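Local coordinates for protein glycoside Hydrolase (Bacteroides uniformis, PDB 5T9X) that probably hydrolyses agarose-type galactans as a family 16 glycoside hydrolase in the agarose-degrading pathway of a gut bacterium, at residues M65-F76 / V331-D342. Sequence-based numbering, arbitrary orientation.
With NA (sodium ion), chain D.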
ATOM      1  N   MET A  65     -16.443  23.933   4.546  1.00 34.55           N
ATOM      2  CA  MET A  65     -15.528  23.068   5.289  1.00 32.65           C
ATOM      3  C   MET A  65     -14.090  23.390   4.911  1.00 29.58           C
ATOM      4  O   MET A  65     -13.837  24.010   3.893  1.00 30.52           O
ATOM      5  CB  MET A  65     -15.812  21.588   5.004  1.00 32.83           C
ATOM      6  CG  MET A  65     -17.273  21.166   5.100  1.00 33.23           C
ATOM      7  SD  MET A  65     -17.889  21.016   6.776  1.00 35.38           S
ATOM      8  CE  MET A  65     -17.140  19.498   7.388  1.00 35.39           C
ATOM      9  N   LYS A  66     -13.160  22.958   5.748  1.00 27.79           N
ATOM     10  CA  LYS A  66     -11.745  22.971   5.423  1.00 27.28           C
ATOM     11  C   LYS A  66     -11.094  21.624   5.826  1.00 24.81           C
ATOM     12  O   LYS A  66     -11.671  20.848   6.559  1.00 22.64           O
ATOM     13  CB  LYS A  66     -11.059  24.150   6.132  1.00 27.94           C
ATOM     14  CG  LYS A  66     -10.878  23.923   7.609  1.00 30.12           C
ATOM     15  CD  LYS A  66     -10.439  25.130   8.397  1.00 33.00           C
ATOM     16  CE  LYS A  66     -10.395  24.732   9.864  1.00 36.51           C
ATOM     17  NZ  LYS A  66     -10.041  25.870  10.740  1.00 39.98           N
ATOM     18  N   TRP A  67      -9.880  21.388   5.353  1.00 24.01           N
ATOM     19  CA  TRP A  67      -9.122  20.188   5.657  1.00 23.49           C
ATOM     20  C   TRP A  67      -8.351  20.384   6.937  1.00 23.92           C
ATOM     21  O   TRP A  67      -7.793  21.420   7.115  1.00 24.95           O
ATOM     22  CB  TRP A  67      -8.132  19.894   4.534  1.00 22.61           C
ATOM     23  CG  TRP A  67      -8.799  19.461   3.298  1.00 22.56           C
ATOM     24  CD1 TRP A  67      -8.897  20.151   2.129  1.00 22.70           C
ATOM     25  CD2 TRP A  67      -9.471  18.227   3.100  1.00 22.36           C
ATOM     26  NE1 TRP A  67      -9.600  19.419   1.205  1.00 22.76           N
ATOM     27  CE2 TRP A  67      -9.973  18.234   1.779  1.00 22.62           C
ATOM     28  CE3 TRP A  67      -9.721  17.119   3.921  1.00 22.87           C
ATOM     29  CZ2 TRP A  67     -10.703  17.172   1.254  1.00 22.74           C
ATOM     30  CZ3 TRP A  67     -10.426  16.049   3.393  1.00 22.91           C
ATOM     31  CH2 TRP A  67     -10.907  16.082   2.066  1.00 22.64           C
ATOM     32  N   GLU A  68      -8.301  19.375   7.800  1.00 24.69           N
ATOM     33  CA  GLU A  68      -7.531  19.416   9.012  1.00 26.58           C
ATOM     34  C   GLU A  68      -6.546  18.235   9.024  1.00 26.32           C
ATOM     35  O   GLU A  68      -6.931  17.070   8.965  1.00 23.97           O
ATOM     36  CB  GLU A  68      -8.471  19.367  10.210  1.00 29.75           C
ATOM     37  CG  GLU A  68      -7.812  19.176  11.564  1.00 34.37           C
ATOM     38  CD  GLU A  68      -8.847  19.000  12.667  1.00 43.61           C
ATOM     39  OE1 GLU A  68      -9.418  20.045  13.112  1.00 50.87           O
ATOM     40  OE2 GLU A  68      -9.103  17.822  13.084  1.00 47.32           O
ATOM     41  N   LEU A  69      -5.266  18.562   9.135  1.00 25.93           N
ATOM     42  CA  LEU A  69      -4.226  17.568   9.196  1.00 25.88           C
ATOM     43  C   LEU A  69      -4.398  16.733  10.460  1.00 26.04           C
ATOM     44  O   LEU A  69      -4.669  17.278  11.512  1.00 27.94           O
ATOM     45  CB  LEU A  69      -2.877  18.261   9.209  1.00 25.42           C
ATOM     46  CG  LEU A  69      -1.670  17.343   9.162  1.00 26.60           C
ATOM     47  CD1 LEU A  69      -1.532  16.671   7.792  1.00 27.03           C
ATOM     48  CD2 LEU A  69      -0.441  18.156   9.514  1.00 26.80           C
ATOM     49  N   GLN A  70      -4.241  15.420  10.344  1.00 24.66           N
ATOM     50  CA  GLN A  70      -4.406  14.513  11.462  1.00 23.71           C
ATOM     51  C   GLN A  70      -3.037  14.159  11.980  1.00 22.67           C
ATOM     52  O   GLN A  70      -2.092  14.109  11.207  1.00 21.82           O
ATOM     53  CB  GLN A  70      -5.139  13.250  10.999  1.00 24.61           C
ATOM     54  CG  GLN A  70      -6.509  13.496  10.393  1.00 25.68           C
ATOM     55  CD  GLN A  70      -7.488  14.085  11.400  1.00 25.95           C
ATOM     56  OE1 GLN A  70      -7.934  13.403  12.308  1.00 29.86           O
ATOM     57  NE2 GLN A  70      -7.825  15.344  11.235  1.00 25.95           N
ATOM     58  N   SER A  71      -2.925  13.862  13.270  1.00 22.53           N
ATOM     59  CA  SER A  71      -1.594  13.638  13.857  1.00 24.75           C
ATOM     60  C   SER A  71      -0.956  12.310  13.501  1.00 23.61           C
ATOM     61  O   SER A  71       0.259  12.153  13.709  1.00 24.97           O
ATOM     62  CB  SER A  71      -1.575  13.850  15.376  1.00 25.29           C
ATOM     63  OG  SER A  71      -2.497  13.019  16.015  1.00 25.25           O
ATOM     64  N   GLN A  72      -1.725  11.387  12.927  1.00 21.48           N
ATOM     65  CA  GLN A  72      -1.131  10.147  12.374  1.00 21.30           C
ATOM     66  C   GLN A  72      -0.199  10.394  11.171  1.00 21.74           C
ATOM     67  O   GLN A  72       0.664   9.563  10.913  1.00 21.95           O
ATOM     68  CB  GLN A  72      -2.222   9.150  11.974  1.00 21.18           C
ATOM     69  CG  GLN A  72      -1.733   7.865  11.339  1.00 20.52           C
ATOM     70  CD  GLN A  72      -0.956   7.039  12.319  1.00 21.02           C
ATOM     71  OE1 GLN A  72      -1.509   6.600  13.320  1.00 21.36           O
ATOM     72  NE2 GLN A  72       0.331   6.813  12.049  1.00 21.76           N
ATOM     73  N   SER A  73      -0.391  11.510  10.441  1.00 20.54           N
ATOM     74  CA  SER A  73       0.488  11.918   9.354  1.00 19.84           C
ATOM     75  C   SER A  73       1.954  11.935   9.801  1.00 20.90           C
ATOM     76  O   SER A  73       2.233  12.265  10.951  1.00 23.18           O
ATOM     77  CB  SER A  73       0.117  13.317   8.888  1.00 18.98           C
ATOM     78  OG  SER A  73      -1.253  13.425   8.642  1.00 18.43           O
ATOM     79  N   ASP A  74       2.877  11.574   8.915  1.00 20.52           N
ATOM     80  CA  ASP A  74       4.294  11.516   9.269  1.00 21.40           C
ATOM     81  C   ASP A  74       5.146  11.912   8.085  1.00 22.44           C
ATOM     82  O   ASP A  74       5.007  11.329   7.012  1.00 23.14           O
ATOM     83  CB  ASP A  74       4.693  10.110   9.768  1.00 20.90           C
ATOM     84  CG  ASP A  74       5.949  10.122  10.691  1.00 21.88           C
ATOM     85  OD1 ASP A  74       6.766  11.078  10.625  1.00 21.30           O
ATOM     86  OD2 ASP A  74       6.136   9.168  11.491  1.00 22.43           O
ATOM     87  N   ASP A  75       6.027  12.891   8.289  1.00 23.91           N
ATOM     88  CA  ASP A  75       7.032  13.257   7.290  1.00 26.22           C
ATOM     89  C   ASP A  75       8.340  12.433   7.372  1.00 26.25           C
ATOM     90  O   ASP A  75       9.249  12.583   6.529  1.00 27.01           O
ATOM     91  CB  ASP A  75       7.310  14.767   7.319  1.00 28.92           C
ATOM     92  CG  ASP A  75       7.996  15.251   8.602  1.00 30.62           C
ATOM     93  OD1 ASP A  75       8.606  14.456   9.358  1.00 34.10           O
ATOM     94  OD2 ASP A  75       7.957  16.475   8.835  1.00 34.35           O
ATOM     95  N   PHE A  76       8.440  11.585   8.388  1.00 26.22           N
ATOM     96  CA  PHE A  76       9.556  10.667   8.555  1.00 27.66           C
ATOM     97  C   PHE A  76      10.945  11.325   8.589  1.00 29.06           C
ATOM     98  O   PHE A  76      11.913  10.693   8.202  1.00 30.55           O
ATOM     99  CB  PHE A  76       9.513   9.596   7.466  1.00 26.39           C
ATOM    100  CG  PHE A  76       8.298   8.721   7.518  1.00 25.84           C
ATOM    101  CD1 PHE A  76       8.088   7.855   8.600  1.00 26.32           C
ATOM    102  CD2 PHE A  76       7.412   8.675   6.461  1.00 25.01           C
ATOM    103  CE1 PHE A  76       6.991   7.012   8.632  1.00 24.98           C
ATOM    104  CE2 PHE A  76       6.311   7.835   6.498  1.00 24.49           C
ATOM    105  CZ  PHE A  76       6.091   7.019   7.589  1.00 24.50           C
ATOM    106  N   VAL A 331       9.184   5.662   1.430  1.00 21.65           N
ATOM    107  CA  VAL A 331       8.078   6.574   1.586  1.00 21.98           C
ATOM    108  C   VAL A 331       8.606   7.781   2.316  1.00 22.14           C
ATOM    109  O   VAL A 331       9.054   7.692   3.469  1.00 22.53           O
ATOM    110  CB  VAL A 331       6.919   5.949   2.356  1.00 23.36           C
ATOM    111  CG1 VAL A 331       5.855   7.000   2.667  1.00 23.21           C
ATOM    112  CG2 VAL A 331       6.317   4.811   1.539  1.00 24.99           C
ATOM    113  N   ASP A 332       8.532   8.907   1.622  1.00 22.27           N
ATOM    114  CA  ASP A 332       9.090  10.179   2.067  1.00 21.91           C
ATOM    115  C   ASP A 332       8.150  10.774   3.076  1.00 20.20           C
ATOM    116  O   ASP A 332       8.577  11.344   4.070  1.00 19.39           O
ATOM    117  CB  ASP A 332       9.230  11.100   0.845  1.00 23.91           C
ATOM    118  CG  ASP A 332       9.913  12.435   1.143  1.00 25.61           C
ATOM    119  OD1 ASP A 332      10.359  12.723   2.295  1.00 26.68           O
ATOM    120  OD2 ASP A 332       9.961  13.228   0.175  1.00 28.46           O
ATOM    121  N   TRP A 333       6.867  10.685   2.786  1.00 19.27           N
ATOM    122  CA  TRP A 333       5.857  11.068   3.745  1.00 18.41           C
ATOM    123  C   TRP A 333       4.502  10.450   3.449  1.00 18.45           C
ATOM    124  O   TRP A 333       4.213   9.976   2.314  1.00 16.76           O
ATOM    125  CB  TRP A 333       5.709  12.599   3.815  1.00 17.81           C
ATOM    126  CG  TRP A 333       5.576  13.385   2.534  1.00 17.24           C
ATOM    127  CD1 TRP A 333       6.532  14.141   1.983  1.00 17.59           C
ATOM    128  CD2 TRP A 333       4.408  13.563   1.712  1.00 17.67           C
ATOM    129  NE1 TRP A 333       6.072  14.769   0.857  1.00 18.52           N
ATOM    130  CE2 TRP A 333       4.765  14.429   0.669  1.00 18.06           C
ATOM    131  CE3 TRP A 333       3.102  13.061   1.747  1.00 17.74           C
ATOM    132  CZ2 TRP A 333       3.880  14.811  -0.325  1.00 18.14           C
ATOM    133  CZ3 TRP A 333       2.216  13.441   0.758  1.00 17.83           C
ATOM    134  CH2 TRP A 333       2.609  14.308  -0.266  1.00 18.02           C
ATOM    135  N   ILE A 334       3.663  10.521   4.476  1.00 19.35           N
ATOM    136  CA  ILE A 334       2.273  10.126   4.380  1.00 20.98           C
ATOM    137  C   ILE A 334       1.440  11.103   5.197  1.00 20.60           C
ATOM    138  O   ILE A 334       1.722  11.327   6.373  1.00 19.83           O
ATOM    139  CB  ILE A 334       2.067   8.653   4.803  1.00 22.73           C
ATOM    140  CG1 ILE A 334       0.634   8.229   4.550  1.00 24.43           C
ATOM    141  CG2 ILE A 334       2.425   8.406   6.269  1.00 22.77           C
ATOM    142  CD1 ILE A 334       0.459   6.729   4.704  1.00 26.11           C
ATOM    143  N   ARG A 335       0.431  11.692   4.552  1.00 20.51           N
ATOM    144  CA  ARG A 335      -0.387  12.732   5.159  1.00 19.96           C
ATOM    145  C   ARG A 335      -1.855  12.391   5.073  1.00 18.97           C
ATOM    146  O   ARG A 335      -2.273  11.748   4.132  1.00 18.50           O
ATOM    147  CB  ARG A 335      -0.091  14.077   4.498  1.00 20.55           C
ATOM    148  CG  ARG A 335      -0.565  14.235   3.076  1.00 22.03           C
ATOM    149  CD  ARG A 335      -0.136  15.585   2.559  1.00 23.10           C
ATOM    150  NE  ARG A 335      -0.497  15.780   1.159  1.00 24.68           N
ATOM    151  CZ  ARG A 335      -0.598  16.959   0.542  1.00 26.88           C
ATOM    152  NH1 ARG A 335      -0.432  18.102   1.209  1.00 29.43           N
ATOM    153  NH2 ARG A 335      -0.887  17.009  -0.766  1.00 27.76           N
ATOM    154  N   ILE A 336      -2.622  12.861   6.059  1.00 19.04           N
ATOM    155  CA  ILE A 336      -4.007  12.462   6.303  1.00 18.77           C
ATOM    156  C   ILE A 336      -4.787  13.697   6.709  1.00 19.49           C
ATOM    157  O   ILE A 336      -4.378  14.394   7.637  1.00 19.95           O
ATOM    158  CB  ILE A 336      -4.067  11.463   7.465  1.00 19.48           C
ATOM    159  CG1 ILE A 336      -3.106  10.301   7.226  1.00 21.04           C
ATOM    160  CG2 ILE A 336      -5.463  10.911   7.662  1.00 19.92           C
ATOM    161  CD1 ILE A 336      -3.137   9.278   8.329  1.00 22.48           C
ATOM    162  N   TYR A 337      -5.900  13.974   6.023  1.00 20.05           N
ATOM    163  CA  TYR A 337      -6.752  15.126   6.301  1.00 20.57           C
ATOM    164  C   TYR A 337      -8.190  14.663   6.414  1.00 22.33           C
ATOM    165  O   TYR A 337      -8.626  13.754   5.684  1.00 22.47           O
ATOM    166  CB  TYR A 337      -6.706  16.194   5.186  1.00 20.51           C
ATOM    167  CG  TYR A 337      -5.345  16.806   4.898  1.00 22.11           C
ATOM    168  CD1 TYR A 337      -4.951  18.037   5.463  1.00 22.86           C
ATOM    169  CD2 TYR A 337      -4.439  16.165   4.042  1.00 22.83           C
ATOM    170  CE1 TYR A 337      -3.699  18.598   5.192  1.00 22.37           C
ATOM    171  CE2 TYR A 337      -3.202  16.712   3.780  1.00 22.87           C
ATOM    172  CZ  TYR A 337      -2.845  17.920   4.353  1.00 23.32           C
ATOM    173  OH  TYR A 337      -1.624  18.430   4.079  1.00 25.45           O
ATOM    174  N   LYS A 338      -8.928  15.313   7.314  1.00 23.10           N
ATOM    175  CA  LYS A 338     -10.364  15.152   7.416  1.00 23.54           C
ATOM    176  C   LYS A 338     -11.006  16.510   7.261  1.00 23.24           C
ATOM    177  O   LYS A 338     -10.440  17.517   7.681  1.00 20.59           O
ATOM    178  CB  LYS A 338     -10.757  14.586   8.768  1.00 24.51           C
ATOM    179  CG  LYS A 338     -10.131  13.240   9.106  1.00 24.34           C
ATOM    180  CD  LYS A 338     -10.716  12.764  10.438  1.00 25.90           C
ATOM    181  CE  LYS A 338     -11.558  11.506  10.312  1.00 26.48           C
ATOM    182  NZ  LYS A 338     -12.728  11.470   9.410  1.00 26.30           N
ATOM    183  N   PRO A 339     -12.199  16.544   6.672  1.00 23.72           N
ATOM    184  CA  PRO A 339     -12.984  17.765   6.611  1.00 24.67           C
ATOM    185  C   PRO A 339     -13.568  18.193   7.968  1.00 24.26           C
ATOM    186  O   PRO A 339     -14.050  17.367   8.709  1.00 25.64           O
ATOM    187  CB  PRO A 339     -14.094  17.422   5.619  1.00 24.97           C
ATOM    188  CG  PRO A 339     -14.176  15.957   5.564  1.00 24.42           C
ATOM    189  CD  PRO A 339     -12.943  15.378   6.188  1.00 24.55           C
ATOM    190  N   VAL A 340     -13.462  19.473   8.294  1.00 26.18           N
ATOM    191  CA  VAL A 340     -14.057  20.072   9.504  1.00 28.33           C
ATOM    192  C   VAL A 340     -14.677  21.422   9.141  1.00 32.26           C
ATOM    193  O   VAL A 340     -14.376  21.984   8.064  1.00 29.34           O
ATOM    194  CB  VAL A 340     -13.023  20.270  10.631  1.00 27.78           C
ATOM    195  CG1 VAL A 340     -12.495  18.923  11.110  1.00 29.04           C
ATOM    196  CG2 VAL A 340     -11.864  21.146  10.189  1.00 26.24           C
ATOM    197  N   GLU A 341     -15.536  21.921  10.033  1.00 38.50           N
ATOM    198  CA  GLU A 341     -16.201  23.229   9.872  1.00 44.62           C
ATOM    199  C   GLU A 341     -15.188  24.347   9.688  1.00 43.76           C
ATOM    200  O   GLU A 341     -14.220  24.413  10.445  1.00 42.29           O
ATOM    201  CB  GLU A 341     -17.037  23.576  11.106  1.00 50.22           C
ATOM    202  CG  GLU A 341     -18.479  23.081  11.110  1.00 58.14           C
ATOM    203  CD  GLU A 341     -19.302  23.714  12.249  1.00 65.56           C
ATOM    204  OE1 GLU A 341     -20.166  24.598  11.985  1.00 65.16           O
ATOM    205  OE2 GLU A 341     -19.069  23.341  13.423  1.00 67.39           O
ATOM    206  N   ASP A 342     -15.406  25.219   8.703  1.00 43.41           N
ATOM    207  CA  ASP A 342     -14.584  26.429   8.582  1.00 50.52           C
ATOM    208  C   ASP A 342     -14.957  27.465   9.676  1.00 48.93           C
ATOM    209  O   ASP A 342     -15.886  28.249   9.517  1.00 47.12           O
ATOM    210  CB  ASP A 342     -14.662  27.033   7.156  1.00 53.76           C
ATOM    211  CG  ASP A 342     -13.392  27.840   6.771  1.00 57.57           C
ATOM    212  OD1 ASP A 342     -12.774  28.481   7.661  1.00 55.69           O
ATOM    213  OD2 ASP A 342     -13.006  27.835   5.573  1.00 57.44           O
TER
HETATM  214 NA    NA D 401      10.331  12.926   4.477  1.00 11.86          NA
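An antiparallel ladder (Met65-Leu69) and, past a beta turn, a single bridge at Asp74 join this edge to the C-terminal strand 329-341 and run up to a sodium site. In the ladder Lys66 N meets Val340 O at 2.8 Å in a nearly straight bond; Tyr337 and Leu69 form a non-hydrogen-bonded pair, with Leu69 CD1 over one face of the tyrosine ring, 4.1 Å from its centroid. Trp67 crosses Tyr337 at about a right angle, CE3 3.4 Å from Tyr337 CB.

Gln70 bends at chi2 (-64°), which folds its amide back over Glu68: NE2 donates to Glu68 O at 3.0 Å, on the face opposite Lys338 N, while OE1 lies 3.4 Å from Lys338 CD. An alanine here is likely to cost Glu68 O its second donor beside Lys338 N and uncover the lysine's methylenes. The turn from Gln70 to Ser73 shifts the register by two, and Ser73 OG, donating to Gln70 O, accepts from Ile336 N at 3.0 Å.

Beyond Asp74, Asp75 O and Asp332 O both bind sodium at 2.4 Å; Asp332 OD1, Glu51, Asn77 and Gly118 also bind it. Strand 162-169 flanks 329-341, whose Ile334 and Ile336 pack on Ile299 of strand 298-304 in the facing sheet of the GH16 beta-jelly-roll sandwich.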